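Local coordinates for protein KLLA0E08119p (Kluyveromyces lactis, PDB 3VA7) that probably catalyses the ATP- and biotin-dependent carboxylation of urea to urea-1-carboxylate as the urea carboxylase part of a larger bifunctional enzyme that degrades urea, at residues G603-F608 / V636-A641; I252-C257 / A278-M283; V967-R972 / G1132-E1137. All coordinates share one frame; numbering follows the deposited sequence.

Contact 1: residues G603-F608 / V636-A641; sequences GSRSTF and VSSLPA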
loop_
_atom_site.group_PDB
_atom_site.type_symbol
_atom_site.label_atom_id
_atom_site.label_comp_id
_atom_site.label_asym_id
_atom_site.label_seq_id
_atom_site.Cartn_x
_atom_site.Cartn_y
_atom_site.Cartn_z
ATOM N N GLY A 603 8.159 -10.211 0.718
ATOM C CA GLY A 603 8.585 -11.412 0.036
ATOM C C GLY A 603 7.963 -11.641 -1.335
ATOM O O GLY A 603 8.357 -12.565 -2.057
ATOM N N SER A 604 6.996 -10.812 -1.704
ATOM C CA SER A 604 6.153 -11.088 -2.869
ATOM C C SER A 604 5.768 -9.816 -3.582
ATOM O O SER A 604 5.570 -8.752 -2.966
ATOM C CB SER A 604 4.865 -11.782 -2.452
ATOM O OG SER A 604 3.960 -11.743 -3.530
ATOM N N ARG A 605 5.640 -9.947 -4.889
ATOM C CA ARG A 605 5.179 -8.874 -5.722
ATOM C C ARG A 605 3.672 -8.873 -5.899
ATOM O O ARG A 605 3.161 -8.120 -6.736
ATOM C CB ARG A 605 5.869 -8.961 -7.076
ATOM C CG ARG A 605 7.325 -8.660 -6.944
ATOM C CD ARG A 605 8.006 -8.838 -8.248
ATOM N NE ARG A 605 9.334 -8.238 -8.219
ATOM C CZ ARG A 605 10.467 -8.854 -7.929
ATOM N NH1 ARG A 605 10.476 -10.126 -7.592
ATOM N NH2 ARG A 605 11.609 -8.140 -7.961
ATOM N N SER A 606 2.956 -9.687 -5.125
ATOM C CA SER A 606 1.512 -9.755 -5.280
ATOM C C SER A 606 0.841 -8.538 -4.707
ATOM O O SER A 606 1.262 -8.022 -3.646
ATOM C CB SER A 606 0.920 -10.988 -4.620
ATOM O OG SER A 606 1.177 -12.126 -5.393
ATOM N N THR A 607 -0.229 -8.120 -5.396
ATOM C CA THR A 607 -1.064 -7.023 -4.959
ATOM C C THR A 607 -2.117 -7.448 -3.933
ATOM O O THR A 607 -2.942 -8.325 -4.206
ATOM C CB THR A 607 -1.824 -6.438 -6.133
ATOM O OG1 THR A 607 -0.936 -6.188 -7.242
ATOM C CG2 THR A 607 -2.519 -5.168 -5.725
ATOM N N PHE A 608 -2.096 -6.818 -2.752
ATOM C CA PHE A 608 -3.211 -6.932 -1.804
ATOM C C PHE A 608 -3.916 -5.589 -1.729
ATOM O O PHE A 608 -3.493 -4.717 -0.967
ATOM C CB PHE A 608 -2.709 -7.315 -0.425
ATOM C CG PHE A 608 -3.813 -7.492 0.594
ATOM C CD1 PHE A 608 -5.024 -8.090 0.248
ATOM C CD2 PHE A 608 -3.635 -7.093 1.896
ATOM C CE1 PHE A 608 -6.047 -8.228 1.222
ATOM C CE2 PHE A 608 -4.645 -7.249 2.857
ATOM C CZ PHE A 608 -5.854 -7.795 2.526
ATOM N N VAL A 636 18.642 -3.462 -15.599
ATOM C CA VAL A 636 19.159 -3.722 -14.285
ATOM C C VAL A 636 17.909 -4.103 -13.454
ATOM O O VAL A 636 17.113 -3.255 -13.062
ATOM C CB VAL A 636 19.901 -2.467 -13.757
ATOM C CG1 VAL A 636 18.918 -1.245 -13.556
ATOM C CG2 VAL A 636 20.713 -2.783 -12.514
ATOM N N SER A 637 17.719 -5.400 -13.241
ATOM C CA SER A 637 16.534 -5.909 -12.552
ATOM C C SER A 637 16.877 -7.123 -11.675
ATOM O O SER A 637 17.807 -7.874 -11.975
ATOM C CB SER A 637 15.468 -6.279 -13.604
ATOM O OG SER A 637 14.498 -7.198 -13.132
ATOM N N SER A 638 16.116 -7.323 -10.607
ATOM C CA SER A 638 16.289 -8.491 -9.752
ATOM C C SER A 638 15.239 -9.608 -10.025
ATOM O O SER A 638 15.204 -10.652 -9.321
ATOM C CB SER A 638 16.265 -8.060 -8.283
ATOM O OG SER A 638 14.932 -7.888 -7.811
ATOM N N LEU A 639 14.388 -9.391 -11.033
ATOM C CA LEU A 639 13.467 -10.430 -11.500
ATOM C C LEU A 639 14.166 -11.699 -12.007
ATOM O O LEU A 639 15.210 -11.613 -12.676
ATOM C CB LEU A 639 12.596 -9.887 -12.608
ATOM C CG LEU A 639 11.476 -9.013 -12.142
ATOM C CD1 LEU A 639 10.738 -8.603 -13.334
ATOM C CD2 LEU A 639 10.597 -9.808 -11.216
ATOM N N PRO A 640 13.593 -12.890 -11.695
ATOM C CA PRO A 640 14.218 -14.125 -12.162
ATOM C C PRO A 640 14.025 -14.321 -13.684
ATOM O O PRO A 640 12.904 -14.348 -14.180
ATOM C CB PRO A 640 13.514 -15.189 -11.349
ATOM C CG PRO A 640 12.196 -14.641 -11.117
ATOM C CD PRO A 640 12.322 -13.161 -11.018
ATOM N N ALA A 641 15.152 -14.372 -14.393
ATOM C CA ALA A 641 15.257 -14.716 -15.812
ATOM C C ALA A 641 14.483 -15.994 -16.176
ATOM O O ALA A 641 14.440 -16.940 -15.353
ATOM C CB ALA A 641 16.736 -14.904 -16.153
#

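Contact 2: residues I252-C257 / A278-M283; sequences IGERDC and ATRAKM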
loop_
_atom_site.group_PDB
_atom_site.type_symbol
_atom_site.label_atom_id
_atom_site.label_comp_id
_atom_site.label_asym_id
_atom_site.label_seq_id
_atom_site.Cartn_x
_atom_site.Cartn_y
_atom_site.Cartn_z
ATOM N N ILE A 252 34.265 30.954 -9.280
ATOM C CA ILE A 252 34.535 29.753 -8.517
ATOM C C ILE A 252 34.696 28.571 -9.475
ATOM O O ILE A 252 35.482 27.669 -9.187
ATOM C CB ILE A 252 33.472 29.583 -7.381
ATOM C CG1 ILE A 252 33.627 30.776 -6.412
ATOM C CG2 ILE A 252 33.583 28.245 -6.680
ATOM C CD1 ILE A 252 33.383 30.500 -4.921
ATOM N N GLY A 253 34.046 28.645 -10.643
ATOM C CA GLY A 253 34.143 27.630 -11.675
ATOM C C GLY A 253 32.998 27.755 -12.673
ATOM O O GLY A 253 32.123 28.642 -12.548
ATOM N N GLU A 254 32.993 26.884 -13.681
ATOM C CA GLU A 254 31.929 26.901 -14.676
ATOM C C GLU A 254 31.236 25.557 -14.750
ATOM O O GLU A 254 31.822 24.498 -14.452
ATOM C CB GLU A 254 32.452 27.284 -16.075
ATOM C CG GLU A 254 32.975 26.122 -16.903
ATOM C CD GLU A 254 34.287 25.571 -16.370
ATOM O OE1 GLU A 254 34.838 26.112 -15.365
ATOM O OE2 GLU A 254 34.787 24.598 -16.976
ATOM N N ARG A 255 29.985 25.611 -15.166
ATOM C CA ARG A 255 29.177 24.430 -15.238
ATOM C C ARG A 255 28.552 24.497 -16.594
ATOM O O ARG A 255 28.221 25.577 -17.078
ATOM C CB ARG A 255 28.085 24.433 -14.160
ATOM C CG ARG A 255 28.636 24.515 -12.761
ATOM C CD ARG A 255 27.558 24.516 -11.681
ATOM N NE ARG A 255 26.754 25.731 -11.623
ATOM C CZ ARG A 255 26.776 26.609 -10.621
ATOM N NH1 ARG A 255 27.564 26.425 -9.546
ATOM N NH2 ARG A 255 25.986 27.682 -10.677
ATOM N N ASP A 256 28.392 23.324 -17.200
ATOM C CA ASP A 256 27.619 23.162 -18.399
ATOM C C ASP A 256 26.213 22.630 -18.047
ATOM O O ASP A 256 26.063 21.639 -17.346
ATOM C CB ASP A 256 28.367 22.200 -19.273
ATOM C CG ASP A 256 27.761 22.049 -20.602
ATOM O OD1 ASP A 256 26.578 21.619 -20.723
ATOM O OD2 ASP A 256 28.499 22.357 -21.547
ATOM N N CYS A 257 25.186 23.293 -18.570
ATOM C CA CYS A 257 23.810 23.025 -18.235
ATOM C C CYS A 257 23.019 22.914 -19.508
ATOM O O CYS A 257 21.819 23.213 -19.568
ATOM C CB CYS A 257 23.266 24.140 -17.341
ATOM S SG CYS A 257 24.148 24.315 -15.723
ATOM N N ALA A 278 41.831 29.391 -22.733
ATOM C CA ALA A 278 41.702 30.760 -23.267
ATOM C C ALA A 278 40.277 31.318 -23.048
ATOM O O ALA A 278 40.087 32.474 -22.596
ATOM C CB ALA A 278 42.100 30.832 -24.782
ATOM N N THR A 279 39.280 30.487 -23.342
ATOM C CA THR A 279 37.908 30.952 -23.294
ATOM C C THR A 279 37.255 30.765 -21.886
ATOM O O THR A 279 36.434 31.592 -21.476
ATOM C CB THR A 279 37.136 30.459 -24.549
ATOM O OG1 THR A 279 35.715 30.516 -24.353
ATOM C CG2 THR A 279 37.565 29.080 -24.873
ATOM N N ARG A 280 37.669 29.740 -21.132
ATOM C CA ARG A 280 37.280 29.615 -19.718
ATOM C C ARG A 280 37.825 30.745 -18.846
ATOM O O ARG A 280 37.066 31.344 -18.077
ATOM C CB ARG A 280 37.649 28.250 -19.101
ATOM C CG ARG A 280 37.559 28.217 -17.552
ATOM C CD ARG A 280 37.736 26.840 -16.857
ATOM N NE ARG A 280 38.550 25.880 -17.607
ATOM C CZ ARG A 280 38.063 24.859 -18.327
ATOM N NH1 ARG A 280 36.755 24.622 -18.405
ATOM N NH2 ARG A 280 38.899 24.069 -18.983
ATOM N N ALA A 281 39.129 31.023 -18.939
ATOM C CA ALA A 281 39.749 32.099 -18.133
ATOM C C ALA A 281 39.111 33.469 -18.418
ATOM O O ALA A 281 39.088 34.358 -17.548
ATOM C CB ALA A 281 41.280 32.145 -18.324
ATOM N N LYS A 282 38.557 33.619 -19.618
ATOM C CA LYS A 282 37.928 34.871 -19.978
ATOM C C LYS A 282 36.421 34.902 -19.705
ATOM O O LYS A 282 35.777 35.946 -19.760
ATOM C CB LYS A 282 38.359 35.309 -21.395
ATOM C CG LYS A 282 37.364 35.186 -22.529
ATOM C CD LYS A 282 37.897 35.891 -23.828
ATOM C CE LYS A 282 39.282 35.368 -24.306
ATOM N NZ LYS A 282 39.375 35.447 -25.811
ATOM N N MET A 283 35.861 33.750 -19.381
ATOM C CA MET A 283 34.516 33.712 -18.863
ATOM C C MET A 283 34.600 34.091 -17.394
ATOM O O MET A 283 33.798 34.871 -16.880
ATOM C CB MET A 283 33.960 32.320 -19.003
ATOM C CG MET A 283 33.164 32.070 -20.279
ATOM S SD MET A 283 32.961 30.278 -20.511
ATOM C CE MET A 283 31.438 30.270 -21.468
#

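Contact 3: residues V967-R972 / G1132-E1137; sequences VNDIDR and GEKADE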
loop_
_atom_site.group_PDB
_atom_site.type_symbol
_atom_site.label_atom_id
_atom_site.label_comp_id
_atom_site.label_asym_id
_atom_site.label_seq_id
_atom_site.Cartn_x
_atom_site.Cartn_y
_atom_site.Cartn_z
ATOM N N VAL A 967 -28.627 -6.437 25.871
ATOM C CA VAL A 967 -28.552 -7.877 26.100
ATOM C C VAL A 967 -27.846 -8.158 27.428
ATOM O O VAL A 967 -28.065 -9.190 28.103
ATOM C CB VAL A 967 -28.023 -8.651 24.877
ATOM C CG1 VAL A 967 -26.525 -8.369 24.636
ATOM C CG2 VAL A 967 -28.284 -10.139 25.038
ATOM N N ASN A 968 -27.054 -7.200 27.845
ATOM C CA ASN A 968 -26.398 -7.311 29.130
ATOM C C ASN A 968 -27.115 -6.625 30.293
ATOM O O ASN A 968 -26.642 -6.678 31.416
ATOM C CB ASN A 968 -24.990 -6.755 29.003
ATOM C CG ASN A 968 -24.037 -7.757 28.455
ATOM O OD1 ASN A 968 -23.628 -8.657 29.180
ATOM N ND2 ASN A 968 -23.663 -7.617 27.186
ATOM N N ASP A 969 -28.231 -5.953 30.014
ATOM C CA ASP A 969 -28.932 -5.169 31.008
ATOM C C ASP A 969 -28.138 -4.076 31.657
ATOM O O ASP A 969 -28.176 -3.975 32.887
ATOM C CB ASP A 969 -29.406 -6.065 32.130
ATOM C CG ASP A 969 -30.864 -6.311 32.049
ATOM O OD1 ASP A 969 -31.668 -5.359 32.378
ATOM O OD2 ASP A 969 -31.180 -7.440 31.592
ATOM N N ILE A 970 -27.420 -3.281 30.868
ATOM C CA ILE A 970 -26.703 -2.138 31.429
ATOM C C ILE A 970 -27.048 -0.909 30.618
ATOM O O ILE A 970 -27.773 -1.045 29.666
ATOM C CB ILE A 970 -25.163 -2.361 31.445
ATOM C CG1 ILE A 970 -24.628 -2.675 30.030
ATOM C CG2 ILE A 970 -24.798 -3.438 32.437
ATOM C CD1 ILE A 970 -23.171 -3.062 30.011
ATOM N N ASP A 971 -26.542 0.264 31.010
ATOM C CA ASP A 971 -26.713 1.500 30.232
ATOM C C ASP A 971 -25.624 1.490 29.192
ATOM O O ASP A 971 -24.533 0.940 29.424
ATOM C CB ASP A 971 -26.619 2.834 31.066
ATOM C CG ASP A 971 -27.087 4.130 30.214
ATOM O OD1 ASP A 971 -26.229 4.981 29.746
ATOM O OD2 ASP A 971 -28.336 4.282 29.967
ATOM N N ARG A 972 -25.929 2.115 28.052
ATOM C CA ARG A 972 -24.952 2.305 26.981
ATOM C C ARG A 972 -23.677 2.938 27.498
ATOM O O ARG A 972 -22.606 2.624 26.996
ATOM C CB ARG A 972 -25.506 3.119 25.815
ATOM C CG ARG A 972 -26.041 4.463 26.202
ATOM C CD ARG A 972 -26.150 5.365 24.990
ATOM N NE ARG A 972 -26.327 4.598 23.781
ATOM C CZ ARG A 972 -25.521 4.684 22.721
ATOM N NH1 ARG A 972 -24.501 5.552 22.721
ATOM N NH2 ARG A 972 -25.785 3.962 21.633
ATOM N N GLY A 1132 -29.871 -15.495 31.079
ATOM C CA GLY A 1132 -31.252 -15.597 31.560
ATOM C C GLY A 1132 -32.227 -15.708 30.416
ATOM O O GLY A 1132 -31.826 -16.007 29.298
ATOM N N GLU A 1133 -33.514 -15.486 30.689
ATOM C CA GLU A 1133 -34.538 -15.577 29.635
ATOM C C GLU A 1133 -34.371 -14.478 28.574
ATOM O O GLU A 1133 -34.657 -14.706 27.397
ATOM C CB GLU A 1133 -35.965 -15.563 30.209
ATOM C CG GLU A 1133 -36.676 -16.932 30.238
ATOM C CD GLU A 1133 -36.668 -17.627 31.637
ATOM O OE1 GLU A 1133 -36.970 -16.945 32.667
ATOM O OE2 GLU A 1133 -36.388 -18.861 31.702
ATOM N N LYS A 1134 -33.885 -13.309 28.991
ATOM C CA LYS A 1134 -33.743 -12.174 28.080
ATOM C C LYS A 1134 -32.655 -12.401 27.005
ATOM O O LYS A 1134 -32.883 -12.161 25.806
ATOM C CB LYS A 1134 -33.479 -10.889 28.863
ATOM C CG LYS A 1134 -33.562 -9.651 27.995
ATOM C CD LYS A 1134 -32.984 -8.469 28.712
ATOM C CE LYS A 1134 -33.221 -7.193 27.951
ATOM N NZ LYS A 1134 -32.720 -5.998 28.721
ATOM N N ALA A 1135 -31.490 -12.873 27.446
ATOM C CA ALA A 1135 -30.427 -13.290 26.545
ATOM C C ALA A 1135 -30.863 -14.415 25.589
ATOM O O ALA A 1135 -30.474 -14.424 24.409
ATOM C CB ALA A 1135 -29.229 -13.720 27.349
ATOM N N ASP A 1136 -31.686 -15.347 26.083
ATOM C CA ASP A 1136 -32.194 -16.441 25.250
ATOM C C ASP A 1136 -33.175 -15.978 24.173
ATOM O O ASP A 1136 -33.136 -16.512 23.056
ATOM C CB ASP A 1136 -32.777 -17.600 26.088
ATOM C CG ASP A 1136 -31.701 -18.371 26.875
ATOM O OD1 ASP A 1136 -32.016 -18.865 27.954
ATOM O OD2 ASP A 1136 -30.531 -18.475 26.442
ATOM N N GLU A 1137 -34.027 -14.986 24.467
ATOM C CA GLU A 1137 -34.910 -14.458 23.415
ATOM C C GLU A 1137 -34.026 -13.834 22.341
ATOM O O GLU A 1137 -34.195 -14.081 21.129
ATOM C CB GLU A 1137 -35.968 -13.482 23.976
ATOM C CG GLU A 1137 -37.169 -13.101 23.028
ATOM C CD GLU A 1137 -37.863 -14.301 22.327
ATOM O OE1 GLU A 1137 -38.721 -14.076 21.420
ATOM O OE2 GLU A 1137 -37.544 -15.475 22.661
#

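Contact 1: residues G603-F608 / V636-A641
R605 and L639 mark the nearest approach of two irregular backbones, yet their CA atoms stay 10.2 Å apart, so the contact is made by side chains, mainly the long arginine. Both segments lie in the range assigned to carboxyltransferase subdomains A and B, in the loops before and after strand 626-628, and each contains an ST turn. In G603-F608 the turn is defined by S606 N donating to S604 OG at 2.8 Å; in V636-A641 it is defined by L639 N donating to S637 OG at 3.0 Å.

R605 does the reaching. Its CG stands beside the backbone N and opposite the carbonyl carbon (chi1 -68°), and from CG to NE the chain runs extended, which carries the guanidinium across to the second loop. There L639 lays one methyl over the flat group: CD2 lies above the middle of one face, 3.4 Å from R605 CZ, and is almost evenly placed between R605 NE and NH1. At the rim of the same group, in its plane, R605 NH2 meets S638 OG at 3.3 Å. The N-H···O angle there is 135°, which makes this a weak hydrogen bond.

The firmer polar hold on the arginine comes from NE, which donates to V598 O, while the neighbouring D597 receives S637 OG and touches L639. Residues 597-598 thus tie both loops to one place. With an alanine here in place of R605, L639 CD2 would probably lose the flat group it rests on, and V598 O and S638 OG their arginine donor. On the backbone side, R605 N is bonded to D491 OD2, and D491 OD1 takes the hydroxyls S604 OG and S606 OG.

Contact 2: residues I252-C257 / A278-M283
R280 on helix 277-293 faces E254 on strand 249-261, a helix-on-sheet contact within the ATP-grasp part of the biotin carboxylase region. The helix packs beside the antiparallel sheet, and the nearest CA atoms, those of E254 and R280, are 7.8 Å apart.

The arginine leaves the helix with CB directed toward the strand, and its CG lies opposite the backbone N (chi1 166°), which launches the chain outward. CG passes E254 OE1 at 4.1 Å, a loose approach. CD comes nearer to the same oxygen, 3.3 Å from E254 OE1, so the aliphatic part runs along one branch of the carboxylate. A bend at chi3 then turns the head toward the other branch. NE is 4.0 Å from E254 OE2 and has a long, weak ion pair with E277 instead, while CZ closes to 3.6 Å from E254 OE2. NH1 completes the path: it forms the salt bridge to E254 OE2, which lies at the guanidinium edge, near its plane. The modelled separation of 2.4 Å between R280 NH1 and E254 OE2 is too short to be taken literally at this resolution, so the pairing is supported but its exact length is doubtful.

The two side chains meet at about a right angle, and the carboxylate and guanidinium planes are 35° apart. Only one nitrogen faces one oxygen, so the arrangement is not a two-pronged carboxylate-guanidinium pair. On the same face of the helix, M283 also directs its CB toward the strand and touches V237, F304 and F313 of neighbouring strands. E254 OE2 has a second donor as well: the backbone N of A272, in the loop leading to the helix.

Contact 3: residues V967-R972 / G1132-E1137
K1134 runs extended from CG to NZ, its CG opposite the backbone N (chi1 -170°), and so spans the gap to D969. D969 leaves helix 960-967 with positive phi (58°) in a Schellman motif, with two bonds back into the last turn, and this turn helps bring its carboxylate near the lysine. V967, in the last helical turn, has CG2 opposite its own N and beside its carbonyl carbon, and this branch faces A1135. Residues 967-972 lie in the range of carboxyltransferase subdomains C and D, in the turn between helices 960-967 and 972-979, and helix 1133-1142 packs on that turn.

The contact has a polar half and an apolar half. In the polar half the side chains of D969 and K1134 cross at an angle, and D969 OD2 lies 3.6 Å from both K1134 CD and K1134 NZ. The oxygen rests against the end of the aliphatic chain as much as against the charge, and the salt bridge is a long one. The stronger mate of K1134 NZ is D966, in the last turn of helix 960-967. In the apolar half the backbones approach most closely, with V967 CA 5.7 Å from A1135 CA. V967 CG2 sits 4.1 Å from A1135 CA and 4.4 Å from A1135 CB, and A1135 also touches L1009.

G1132 is the N-cap of helix 1133-1142, so K1134 and A1135 both belong to its first turn. The contact thus joins the end of one helix to the start of another, 160 residues later in the chain. With two carboxylates, D966 and D969, gathered about one ammonium group, the lysine's positive charge is likely to be stabilised, while no hydrogen bond links the two segments and the buried V967 and A1135 make ordinary apolar contact.

How the contacts relate
The three contacts follow one another in the chain: contact 2, then contact 1, then contact 3. Contact 2 belongs to the biotin carboxylase region, contact 1 to carboxyltransferase subdomains A and B, and residues 967-972 of contact 3 to subdomains C and D. They share no helix, strand or sheet. The centres of contacts 1 and 2 are about 47 Å apart, those of 1 and 3 about 54 Å, and those of 2 and 3 about 87 Å, on opposite sides of the chain's centre; the nearest atoms of contacts 1 and 2 are about 24 Å apart. Each is packing confined to its own part of a large multidomain chain, and none includes a residue of the biotin, urea or sodium sites.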